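Local coordinates for protein flavoredoxin (Methanosarcina acetivorans, PDB 3BNK) that binds flavin mononucleotide and probably serves in electron transport, at residues 12-17 and 163-168; 19-24 and 55-60; 28-33 and 91-96. All coordinates share one frame; numbering follows the deposited sequence.

Interaction 1 (12-17 and 163-168); sequences FIYPMP and TMPDNS
Met164 lays its CB over the centre of one face of the Phe12 ring, a CH-pi contact with CB 4.1 Å from the ring centroid. Its sulfur adds a Met-aromatic contact, reaching the Phe12 ring obliquely with SD 4.9 Å from the centroid. Met16 crosses the Met164 side chain at about a right angle; a bend at the last torsion (chi3 -86°) turns its methyl toward the 163-168 loop, where Met16 CE touches Met164 CB at 3.8 Å. Tyr14 meets the strand end instead, its ring atom CE2 lying 3.3 Å from Thr163 OG1.

Two waters fill the polar part of the contact. The first lies in the plane of the Phe12 ring, at its edge, and is bonded to Tyr14 OH at 2.6 Å. It also accepts from Phe12 N and donates to Met164 O. The second sits over the centre of a face of the Tyr14 ring, donates to Ile13 O, accepts from Met164 N and is also bonded to Thr163 OG1.

Behind these contacts, Thr163 and Ser168 exchange backbone hydrogen bonds that close the connection between strands 160-163 and 168-178, with Asn167 and Ser168 both facing Thr163 in a G1 beta bulge. Cis peptide bonds precede both Pro15 and Pro165. Met16 is backbone-bonded to Leu162, tying strand 16-25 to this hairpin, and Arg39 of the second subunit makes a cation-pi contact with Phe12.

The join is therefore mixed in chemistry: CB and SD of Met164 lie directly on the Phe12 ring, whereas the backbone N and O of Met164 reach the 12-17 segment through water, next to a dimer interface and with the flavin about 4 Å from the nearest atoms of the Met164 side chain.

Interaction 2 (19-24 and 55-60); sequences TLLGAN and HYTPEG. With FMN (flavin mononucleotide), chain D.
Leu21 and Thr57 meet methyl to methyl where helix 57-64 packs on strand 16-25 of the flavin reductase-like domain, the start of the helix holding the FMN phosphate. This is the tight part: Leu21 CD1 and Thr57 CG2 are 3.3 Å apart, closer than usual van der Waals contact. Ala23 CB backs the same Thr57 methyl at 4.2 Å. At the far end Gly60 CA presses on Asn24 O at 3.0 Å, so near that a CB on Gly60 would collide with this oxygen. The CB of Asn24 points away from the 55-60 segment, and its OD1 is bonded to Tyr101 OH.

Thr57 works in two directions. With chi1 at -62° its methyl stands anti to the backbone N and faces the strand, while OG1 lies beside that N and faces the phosphate. Its backbone N donates to FMN O2P (2.9 Å), and Tyr56 N gives a nearly straight bond to FMN O1P, 3.1 Å at 167°.

The other side is looser: His55, Tyr56 and Glu59 make no contact with the strand, and Glu59 is exposed. His55, partly exposed, belongs instead to the cofactor. FMN C5' lies over one face of its imidazole, offset toward the rim, and the ring edge meets the pyrimidine end of the isoalloxazine, where NE2 donates a weak bond to FMN N1 (3.1 Å, 134°). An alanine at His55 would take away this ring, which would probably cost N1 this weak donor and remove the cover over C5' of the ribityl chain.

Against that weak bond stands the grip on the phosphate: Thr57 OG1 donates to FMN O2P over a very short 2.5 Å.

Interaction 3 (28-33 and 91-96); sequences KANLMA and VDKSGL. With FMN (flavin mononucleotide), chain D.
Ala29 and Ser94 bring their CA atoms to 4.8 Å, where the extended 28-33 strand meets a type I turn running from Lys93 to Leu96. Lys93 carries the contact from there. Its chain slants across the strand, passing CE by Asn30 OD1, and a bend at chi3 (-77°) helps to set NZ between protein and cofactor. NZ donates to Leu31 O at 2.6 Å, arriving somewhat out of the carbonyl plane, and to FMN O3P at 2.7 Å; Val86 O is another partner.

Asn30 joins at the same phosphate oxygen, ND2 donating to FMN O3P over 2.9 Å in a nearly straight bond (170°). Two residues further along the strand, Met32 brings CB to 3.3 Å from FMN O5', and Ala33 O accepts a hydrogen bond from the ribityl hydroxyl O2'.

At the other end of the contact the chemistry is more exposed. Lys28 NZ makes a long salt bridge to Asp92 OD1, 3.5 Å, with the methylene CG of Lys28 lying against Ser94. The same carboxylate oxygen closes an Asx turn, accepting from Ser94 N at 2.9 Å from above the carboxylate plane. Between the two ends a water accepts from Lys93 N at 2.8 Å and lies close to Ala29 O and Asn30 OD1.

The ammonium of Lys93 thus has two carbonyl oxygens and a phosphate oxygen as acceptors, enough for all three of its N-H bonds. Such a buried positive charge would be expected to offset part of the phosphate's negative charge, and its bond to Leu31 O ties the 91-96 loop to the strand beside the cofactor.

Interactions 2 and 3 are neighbours, their centres about 8 Å apart, on adjacent antiparallel strands. Ala23 O faces Asn30 N at 2.7 Å and Leu21 N faces Met32 O at 2.8 Å, both probable hydrogen bonds of the sheet. The two contacts grasp the FMN phosphate from different parts of the chain: the helix start of 55-60 takes O1P and O2P, whereas 28-33 and 91-96 share O3P. Interaction 1 uses the beginning of strand 16-25, with its centre about 20 Å from that of interaction 2 and 23 Å from that of interaction 3. It reaches the flavin separately, through Met164, so the contacts lie at different places around one cofactor.

Interaction 1 (12-17 and 163-168)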
loop_
_atom_site.group_PDB
_atom_site.type_symbol
_atom_site.label_atom_id
_atom_site.label_comp_id
_atom_site.label_asym_id
_atom_site.label_seq_id
_atom_site.Cartn_x
_atom_site.Cartn_y
_atom_site.Cartn_z
ATOM N N PHE B 12 7.966 6.218 5.147
ATOM C CA PHE B 12 6.720 5.510 4.961
ATOM C C PHE B 12 6.219 5.756 3.542
ATOM O O PHE B 12 6.756 6.609 2.819
ATOM C CB PHE B 12 5.713 5.980 6.011
ATOM C CG PHE B 12 6.019 5.493 7.413
ATOM C CD1 PHE B 12 6.972 6.138 8.205
ATOM C CD2 PHE B 12 5.346 4.393 7.939
ATOM C CE1 PHE B 12 7.253 5.699 9.510
ATOM C CE2 PHE B 12 5.613 3.938 9.239
ATOM C CZ PHE B 12 6.578 4.591 10.028
ATOM N N ILE B 13 5.206 4.999 3.128
ATOM C CA ILE B 13 4.655 5.173 1.790
ATOM C C ILE B 13 3.771 6.441 1.812
ATOM O O ILE B 13 3.043 6.661 2.786
ATOM C CB ILE B 13 3.837 3.919 1.319
ATOM C CG1 ILE B 13 4.649 2.628 1.490
ATOM C CG2 ILE B 13 3.329 4.091 -0.140
ATOM C CD1 ILE B 13 5.941 2.584 0.695
ATOM N N TYR B 14 3.872 7.247 0.753
ATOM C CA TYR B 14 3.112 8.502 0.591
ATOM C C TYR B 14 2.000 8.406 -0.459
ATOM O O TYR B 14 2.282 8.454 -1.657
ATOM C CB TYR B 14 4.064 9.678 0.275
ATOM C CG TYR B 14 4.858 10.094 1.492
ATOM C CD1 TYR B 14 5.987 9.384 1.885
ATOM C CD2 TYR B 14 4.440 11.169 2.289
ATOM C CE1 TYR B 14 6.705 9.740 3.039
ATOM C CE2 TYR B 14 5.149 11.535 3.433
ATOM C CZ TYR B 14 6.277 10.813 3.804
ATOM O OH TYR B 14 6.962 11.167 4.946
ATOM N N PRO B 15 0.730 8.254 -0.015
ATOM C CA PRO B 15 0.307 8.043 1.365
ATOM C C PRO B 15 0.137 6.554 1.617
ATOM O O PRO B 15 0.349 5.744 0.711
ATOM C CB PRO B 15 -1.090 8.673 1.380
ATOM C CG PRO B 15 -1.635 8.298 0.005
ATOM C CD PRO B 15 -0.438 8.321 -0.925
ATOM N N MET B 16 -0.267 6.227 2.841
ATOM C CA MET B 16 -0.788 4.925 3.192
ATOM C C MET B 16 -2.310 4.922 3.094
ATOM O O MET B 16 -2.947 5.969 3.226
ATOM C CB MET B 16 -0.380 4.544 4.616
ATOM C CG MET B 16 1.096 4.217 4.782
ATOM S SD MET B 16 1.563 4.110 6.516
ATOM C CE MET B 16 1.921 5.845 6.848
ATOM N N PRO B 17 -2.901 3.732 2.891
ATOM C CA PRO B 17 -4.346 3.589 3.013
ATOM C C PRO B 17 -4.735 3.553 4.500
ATOM O O PRO B 17 -3.867 3.453 5.370
ATOM C CB PRO B 17 -4.598 2.223 2.369
ATOM C CG PRO B 17 -3.340 1.452 2.681
ATOM C CD PRO B 17 -2.238 2.446 2.577
ATOM N N THR B 163 -0.522 9.584 6.450
ATOM C CA THR B 163 0.851 9.942 6.258
ATOM C C THR B 163 1.542 9.944 7.646
ATOM O O THR B 163 1.001 10.469 8.617
ATOM C CB THR B 163 0.888 11.260 5.421
ATOM O OG1 THR B 163 2.116 11.379 4.714
ATOM C CG2 THR B 163 0.615 12.462 6.238
ATOM N N MET B 164 2.683 9.260 7.749
ATOM C CA MET B 164 3.496 9.251 8.973
ATOM C C MET B 164 4.943 9.650 8.623
ATOM O O MET B 164 5.329 9.548 7.464
ATOM C CB MET B 164 3.445 7.872 9.645
ATOM C CG MET B 164 2.089 7.523 10.263
ATOM S SD MET B 164 2.089 5.951 11.149
ATOM C CE MET B 164 0.631 6.090 12.185
ATOM N N PRO B 165 5.754 10.097 9.615
ATOM C CA PRO B 165 5.508 10.313 11.044
ATOM C C PRO B 165 4.852 11.655 11.362
ATOM O O PRO B 165 4.596 11.945 12.521
ATOM C CB PRO B 165 6.915 10.267 11.649
ATOM C CG PRO B 165 7.761 10.848 10.607
ATOM C CD PRO B 165 7.154 10.410 9.273
ATOM N N ASP B 166 4.561 12.454 10.343
ATOM C CA ASP B 166 3.772 13.659 10.542
ATOM C C ASP B 166 2.396 13.343 11.155
ATOM O O ASP B 166 1.776 14.208 11.778
ATOM C CB ASP B 166 3.639 14.431 9.228
ATOM C CG ASP B 166 2.937 13.638 8.153
ATOM O OD1 ASP B 166 3.541 12.701 7.570
ATOM O OD2 ASP B 166 1.772 13.961 7.893
ATOM N N ASN B 167 1.929 12.106 10.973
ATOM C CA ASN B 167 0.664 11.635 11.547
ATOM C C ASN B 167 -0.598 12.393 11.106
ATOM O O ASN B 167 -1.326 12.935 11.940
ATOM C CB ASN B 167 0.755 11.537 13.079
ATOM C CG ASN B 167 1.793 10.527 13.539
ATOM O OD1 ASN B 167 2.237 9.670 12.769
ATOM N ND2 ASN B 167 2.185 10.624 14.801
ATOM N N SER B 168 -0.856 12.415 9.796
ATOM C CA SER B 168 -2.033 13.117 9.253
ATOM C C SER B 168 -2.994 12.176 8.524
ATOM O O SER B 168 -2.589 11.179 7.940
ATOM C CB SER B 168 -1.619 14.261 8.318
ATOM O OG SER B 168 -0.565 15.049 8.862
HETATM O O HOH W 1 7.984 9.008 6.035
HETATM O O HOH W 2 3.585 8.516 4.849
#

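Interaction 2 (19-24 and 55-60)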
loop_
_atom_site.group_PDB
_atom_site.type_symbol
_atom_site.label_atom_id
_atom_site.label_comp_id
_atom_site.label_asym_id
_atom_site.label_seq_id
_atom_site.Cartn_x
_atom_site.Cartn_y
_atom_site.Cartn_z
ATOM N N THR B 19 -7.151 1.407 7.012
ATOM C CA THR B 19 -7.962 0.229 7.098
ATOM C C THR B 19 -8.098 -0.195 8.554
ATOM O O THR B 19 -7.324 0.219 9.411
ATOM C CB THR B 19 -7.410 -0.935 6.188
ATOM O OG1 THR B 19 -8.444 -1.880 5.975
ATOM C CG2 THR B 19 -6.315 -1.681 6.833
ATOM N N LEU B 20 -9.107 -1.009 8.821
ATOM C CA LEU B 20 -9.237 -1.642 10.110
ATOM C C LEU B 20 -8.992 -3.146 9.931
ATOM O O LEU B 20 -9.618 -3.809 9.101
ATOM C CB LEU B 20 -10.612 -1.337 10.707
ATOM C CG LEU B 20 -10.804 -0.277 11.803
ATOM C CD1 LEU B 20 -9.531 0.437 12.263
ATOM C CD2 LEU B 20 -11.952 0.710 11.471
ATOM N N LEU B 21 -8.041 -3.665 10.696
ATOM C CA LEU B 21 -7.689 -5.063 10.607
ATOM C C LEU B 21 -8.420 -5.825 11.710
ATOM O O LEU B 21 -8.244 -5.527 12.898
ATOM C CB LEU B 21 -6.167 -5.232 10.739
ATOM C CG LEU B 21 -5.527 -6.628 10.659
ATOM C CD1 LEU B 21 -6.016 -7.531 11.743
ATOM C CD2 LEU B 21 -5.770 -7.303 9.313
ATOM N N GLY B 22 -9.230 -6.800 11.307
ATOM C CA GLY B 22 -10.027 -7.587 12.243
ATOM C C GLY B 22 -9.467 -8.989 12.453
ATOM O O GLY B 22 -9.069 -9.660 11.505
ATOM N N ALA B 23 -9.422 -9.414 13.710
ATOM C CA ALA B 23 -9.070 -10.781 14.045
ATOM C C ALA B 23 -9.749 -11.218 15.333
ATOM O O ALA B 23 -9.999 -10.404 16.239
ATOM C CB ALA B 23 -7.554 -10.943 14.140
ATOM N N ASN B 24 -10.101 -12.496 15.392
ATOM C CA ASN B 24 -10.486 -13.102 16.654
ATOM C C ASN B 24 -9.230 -13.404 17.443
ATOM O O ASN B 24 -8.270 -13.949 16.897
ATOM C CB ASN B 24 -11.291 -14.387 16.449
ATOM C CG ASN B 24 -12.779 -14.125 16.260
ATOM O OD1 ASN B 24 -13.213 -12.986 16.060
ATOM N ND2 ASN B 24 -13.566 -15.185 16.333
ATOM N N HIS B 55 1.976 -5.855 19.127
ATOM C CA HIS B 55 0.505 -5.784 19.176
ATOM C C HIS B 55 -0.182 -7.082 19.603
ATOM O O HIS B 55 0.409 -8.177 19.574
ATOM C CB HIS B 55 -0.086 -5.303 17.847
ATOM C CG HIS B 55 0.482 -4.009 17.359
ATOM N ND1 HIS B 55 0.858 -2.990 18.204
ATOM C CD2 HIS B 55 0.711 -3.557 16.103
ATOM C CE1 HIS B 55 1.319 -1.977 17.491
ATOM N NE2 HIS B 55 1.236 -2.295 16.216
ATOM N N TYR B 56 -1.453 -6.938 19.977
ATOM C CA TYR B 56 -2.285 -8.042 20.443
ATOM C C TYR B 56 -2.837 -8.848 19.270
ATOM O O TYR B 56 -3.058 -10.056 19.379
ATOM C CB TYR B 56 -3.428 -7.467 21.289
ATOM C CG TYR B 56 -4.305 -8.468 21.988
ATOM C CD1 TYR B 56 -3.808 -9.258 23.036
ATOM C CD2 TYR B 56 -5.645 -8.600 21.641
ATOM C CE1 TYR B 56 -4.618 -10.164 23.698
ATOM C CE2 TYR B 56 -6.463 -9.502 22.296
ATOM C CZ TYR B 56 -5.946 -10.282 23.322
ATOM O OH TYR B 56 -6.761 -11.186 23.972
ATOM N N THR B 57 -3.037 -8.161 18.146
ATOM C CA THR B 57 -3.651 -8.738 16.953
ATOM C C THR B 57 -2.940 -10.005 16.388
ATOM O O THR B 57 -3.634 -10.968 16.038
ATOM C CB THR B 57 -3.894 -7.634 15.881
ATOM O OG1 THR B 57 -4.803 -6.651 16.411
ATOM C CG2 THR B 57 -4.461 -8.206 14.578
ATOM N N PRO B 58 -1.572 -10.016 16.310
ATOM C CA PRO B 58 -0.882 -11.175 15.718
ATOM C C PRO B 58 -1.188 -12.521 16.365
ATOM O O PRO B 58 -1.289 -13.513 15.632
ATOM C CB PRO B 58 0.603 -10.838 15.888
ATOM C CG PRO B 58 0.636 -9.366 15.985
ATOM C CD PRO B 58 -0.605 -8.984 16.728
ATOM N N GLU B 59 -1.332 -12.561 17.698
ATOM C CA GLU B 59 -1.757 -13.784 18.410
ATOM C C GLU B 59 -3.034 -14.354 17.811
ATOM O O GLU B 59 -3.155 -15.551 17.657
ATOM C CB GLU B 59 -2.045 -13.522 19.887
ATOM C CG GLU B 59 -0.925 -12.886 20.674
ATOM C CD GLU B 59 -1.285 -12.719 22.134
ATOM O OE1 GLU B 59 -2.185 -13.459 22.629
ATOM O OE2 GLU B 59 -0.651 -11.857 22.784
ATOM N N GLY B 60 -3.992 -13.479 17.515
ATOM C CA GLY B 60 -5.270 -13.881 16.957
ATOM C C GLY B 60 -5.175 -14.352 15.517
ATOM O O GLY B 60 -5.775 -15.362 15.153
HETATM N N1 FMN D . 0.409 -0.886 13.585
HETATM C C2 FMN D . 0.971 -1.878 12.806
HETATM O O2 FMN D . 1.583 -2.787 13.354
HETATM N N3 FMN D . 0.835 -1.850 11.428
HETATM C C4 FMN D . 0.131 -0.812 10.840
HETATM O O4 FMN D . 0.023 -0.786 9.619
HETATM C C4A FMN D . -0.435 0.196 11.630
HETATM N N5 FMN D . -1.133 1.247 11.050
HETATM C C5A FMN D . -1.709 2.233 11.829
HETATM C C6 FMN D . -2.429 3.259 11.205
HETATM C C7 FMN D . -3.013 4.274 11.978
HETATM C C7M FMN D . -3.863 5.297 11.288
HETATM C C8 FMN D . -2.878 4.251 13.374
HETATM C C8M FMN D . -3.692 5.180 14.250
HETATM C C9 FMN D . -2.170 3.209 13.988
HETATM C C9A FMN D . -1.588 2.192 13.229
HETATM N N10 FMN D . -0.881 1.142 13.827
HETATM C C10 FMN D . -0.300 0.156 13.023
HETATM C "C1'" FMN D . -0.820 1.013 15.325
HETATM C "C2'" FMN D . -1.781 -0.032 15.876
HETATM O "O2'" FMN D . -3.037 0.067 15.232
HETATM C "C3'" FMN D . -2.020 0.178 17.372
HETATM O "O3'" FMN D . -0.837 0.042 18.139
HETATM C "C4'" FMN D . -3.135 -0.729 17.892
HETATM O "O4'" FMN D . -3.497 -0.302 19.177
HETATM C "C5'" FMN D . -2.789 -2.211 17.942
HETATM O "O5'" FMN D . -3.976 -2.833 18.396
HETATM P P FMN D . -3.985 -4.274 19.125
HETATM O O1P FMN D . -2.956 -4.274 20.218
HETATM O O2P FMN D . -3.604 -5.301 18.101
HETATM O O3P FMN D . -5.345 -4.617 19.667
#

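Interaction 3 (28-33 and 91-96)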
loop_
_atom_site.group_PDB
_atom_site.type_symbol
_atom_site.label_atom_id
_atom_site.label_comp_id
_atom_site.label_asym_id
_atom_site.label_seq_id
_atom_site.Cartn_x
_atom_site.Cartn_y
_atom_site.Cartn_z
ATOM N N LYS B 28 -12.661 -13.671 20.768
ATOM C CA LYS B 28 -13.262 -12.328 20.811
ATOM C C LYS B 28 -12.717 -11.436 19.703
ATOM O O LYS B 28 -11.526 -11.452 19.414
ATOM C CB LYS B 28 -13.022 -11.686 22.180
ATOM C CG LYS B 28 -13.873 -10.456 22.485
ATOM C CD LYS B 28 -14.105 -10.258 24.006
ATOM C CE LYS B 28 -12.809 -10.193 24.818
ATOM N NZ LYS B 28 -11.829 -9.156 24.353
ATOM N N ALA B 29 -13.600 -10.653 19.092
ATOM C CA ALA B 29 -13.221 -9.811 17.969
ATOM C C ALA B 29 -12.295 -8.675 18.411
ATOM O O ALA B 29 -12.522 -8.003 19.436
ATOM C CB ALA B 29 -14.448 -9.270 17.269
ATOM N N ASN B 30 -11.238 -8.494 17.631
ATOM C CA ASN B 30 -10.327 -7.394 17.815
ATOM C C ASN B 30 -10.219 -6.610 16.526
ATOM O O ASN B 30 -10.398 -7.164 15.445
ATOM C CB ASN B 30 -8.951 -7.890 18.264
ATOM C CG ASN B 30 -8.110 -6.787 18.853
ATOM O OD1 ASN B 30 -8.578 -6.005 19.679
ATOM N ND2 ASN B 30 -6.860 -6.719 18.437
ATOM N N LEU B 31 -9.975 -5.306 16.663
ATOM C CA LEU B 31 -9.684 -4.425 15.542
ATOM C C LEU B 31 -8.495 -3.533 15.862
ATOM O O LEU B 31 -8.393 -3.008 16.962
ATOM C CB LEU B 31 -10.915 -3.574 15.210
ATOM C CG LEU B 31 -12.094 -4.517 14.943
ATOM C CD1 LEU B 31 -13.355 -4.105 15.655
ATOM C CD2 LEU B 31 -12.302 -4.799 13.463
ATOM N N MET B 32 -7.596 -3.382 14.901
ATOM C CA MET B 32 -6.539 -2.389 14.989
ATOM C C MET B 32 -6.469 -1.589 13.691
ATOM O O MET B 32 -6.770 -2.116 12.618
ATOM C CB MET B 32 -5.183 -3.045 15.289
ATOM C CG MET B 32 -4.717 -4.056 14.250
ATOM S SD MET B 32 -2.964 -4.424 14.376
ATOM C CE MET B 32 -2.233 -3.229 13.265
ATOM N N ALA B 33 -6.056 -0.322 13.796
ATOM C CA ALA B 33 -5.837 0.526 12.621
ATOM C C ALA B 33 -4.604 0.057 11.849
ATOM O O ALA B 33 -3.572 -0.292 12.457
ATOM C CB ALA B 33 -5.732 1.993 13.028
ATOM N N VAL B 91 -8.035 -3.236 26.332
ATOM C CA VAL B 91 -9.353 -2.653 26.073
ATOM C C VAL B 91 -10.136 -3.459 25.045
ATOM O O VAL B 91 -9.681 -3.671 23.920
ATOM C CB VAL B 91 -9.253 -1.150 25.663
ATOM C CG1 VAL B 91 -10.557 -0.633 25.079
ATOM C CG2 VAL B 91 -8.828 -0.293 26.859
ATOM N N ASP B 92 -11.317 -3.908 25.456
ATOM C CA ASP B 92 -12.218 -4.638 24.578
ATOM C C ASP B 92 -12.658 -3.736 23.428
ATOM O O ASP B 92 -13.370 -2.745 23.635
ATOM C CB ASP B 92 -13.427 -5.140 25.374
ATOM C CG ASP B 92 -14.215 -6.212 24.642
ATOM O OD1 ASP B 92 -13.932 -6.485 23.449
ATOM O OD2 ASP B 92 -15.124 -6.792 25.275
ATOM N N LYS B 93 -12.213 -4.072 22.218
ATOM C CA LYS B 93 -12.649 -3.361 21.017
ATOM C C LYS B 93 -13.788 -4.085 20.276
ATOM O O LYS B 93 -14.310 -3.567 19.290
ATOM C CB LYS B 93 -11.461 -3.041 20.092
ATOM C CG LYS B 93 -10.586 -1.883 20.605
ATOM C CD LYS B 93 -9.333 -1.645 19.762
ATOM C CE LYS B 93 -8.252 -2.681 20.071
ATOM N NZ LYS B 93 -7.067 -2.555 19.182
ATOM N N SER B 94 -14.191 -5.255 20.786
ATOM C CA SER B 94 -15.259 -6.080 20.175
ATOM C C SER B 94 -16.614 -5.398 20.111
ATOM O O SER B 94 -17.450 -5.772 19.285
ATOM C CB SER B 94 -15.414 -7.445 20.870
ATOM O OG SER B 94 -15.870 -7.327 22.212
ATOM N N GLY B 95 -16.820 -4.386 20.951
ATOM C CA GLY B 95 -18.113 -3.718 21.033
ATOM C C GLY B 95 -18.225 -2.375 20.357
ATOM O O GLY B 95 -19.306 -1.786 20.331
ATOM N N LEU B 96 -17.114 -1.883 19.813
ATOM C CA LEU B 96 -17.075 -0.560 19.188
ATOM C C LEU B 96 -17.946 -0.491 17.932
ATOM O O LEU B 96 -18.573 0.540 17.650
ATOM C CB LEU B 96 -15.630 -0.166 18.850
ATOM C CG LEU B 96 -15.108 1.247 19.161
ATOM C CD1 LEU B 96 -14.202 1.693 18.038
ATOM C CD2 LEU B 96 -16.201 2.297 19.377
HETATM N N1 FMN D . 0.409 -0.886 13.585
HETATM C C2 FMN D . 0.971 -1.878 12.806
HETATM O O2 FMN D . 1.583 -2.787 13.354
HETATM N N3 FMN D . 0.835 -1.850 11.428
HETATM C C4 FMN D . 0.131 -0.812 10.840
HETATM O O4 FMN D . 0.023 -0.786 9.619
HETATM C C4A FMN D . -0.435 0.196 11.630
HETATM N N5 FMN D . -1.133 1.247 11.050
HETATM C C5A FMN D . -1.709 2.233 11.829
HETATM C C6 FMN D . -2.429 3.259 11.205
HETATM C C7 FMN D . -3.013 4.274 11.978
HETATM C C7M FMN D . -3.863 5.297 11.288
HETATM C C8 FMN D . -2.878 4.251 13.374
HETATM C C8M FMN D . -3.692 5.180 14.250
HETATM C C9 FMN D . -2.170 3.209 13.988
HETATM C C9A FMN D . -1.588 2.192 13.229
HETATM N N10 FMN D . -0.881 1.142 13.827
HETATM C C10 FMN D . -0.300 0.156 13.023
HETATM C "C1'" FMN D . -0.820 1.013 15.325
HETATM C "C2'" FMN D . -1.781 -0.032 15.876
HETATM O "O2'" FMN D . -3.037 0.067 15.232
HETATM C "C3'" FMN D . -2.020 0.178 17.372
HETATM O "O3'" FMN D . -0.837 0.042 18.139
HETATM C "C4'" FMN D . -3.135 -0.729 17.892
HETATM O "O4'" FMN D . -3.497 -0.302 19.177
HETATM C "C5'" FMN D . -2.789 -2.211 17.942
HETATM O "O5'" FMN D . -3.976 -2.833 18.396
HETATM P P FMN D . -3.985 -4.274 19.125
HETATM O O1P FMN D . -2.956 -4.274 20.218
HETATM O O2P FMN D . -3.604 -5.301 18.101
HETATM O O3P FMN D . -5.345 -4.617 19.667
HETATM O O HOH W 3 -11.042 -6.538 21.610
#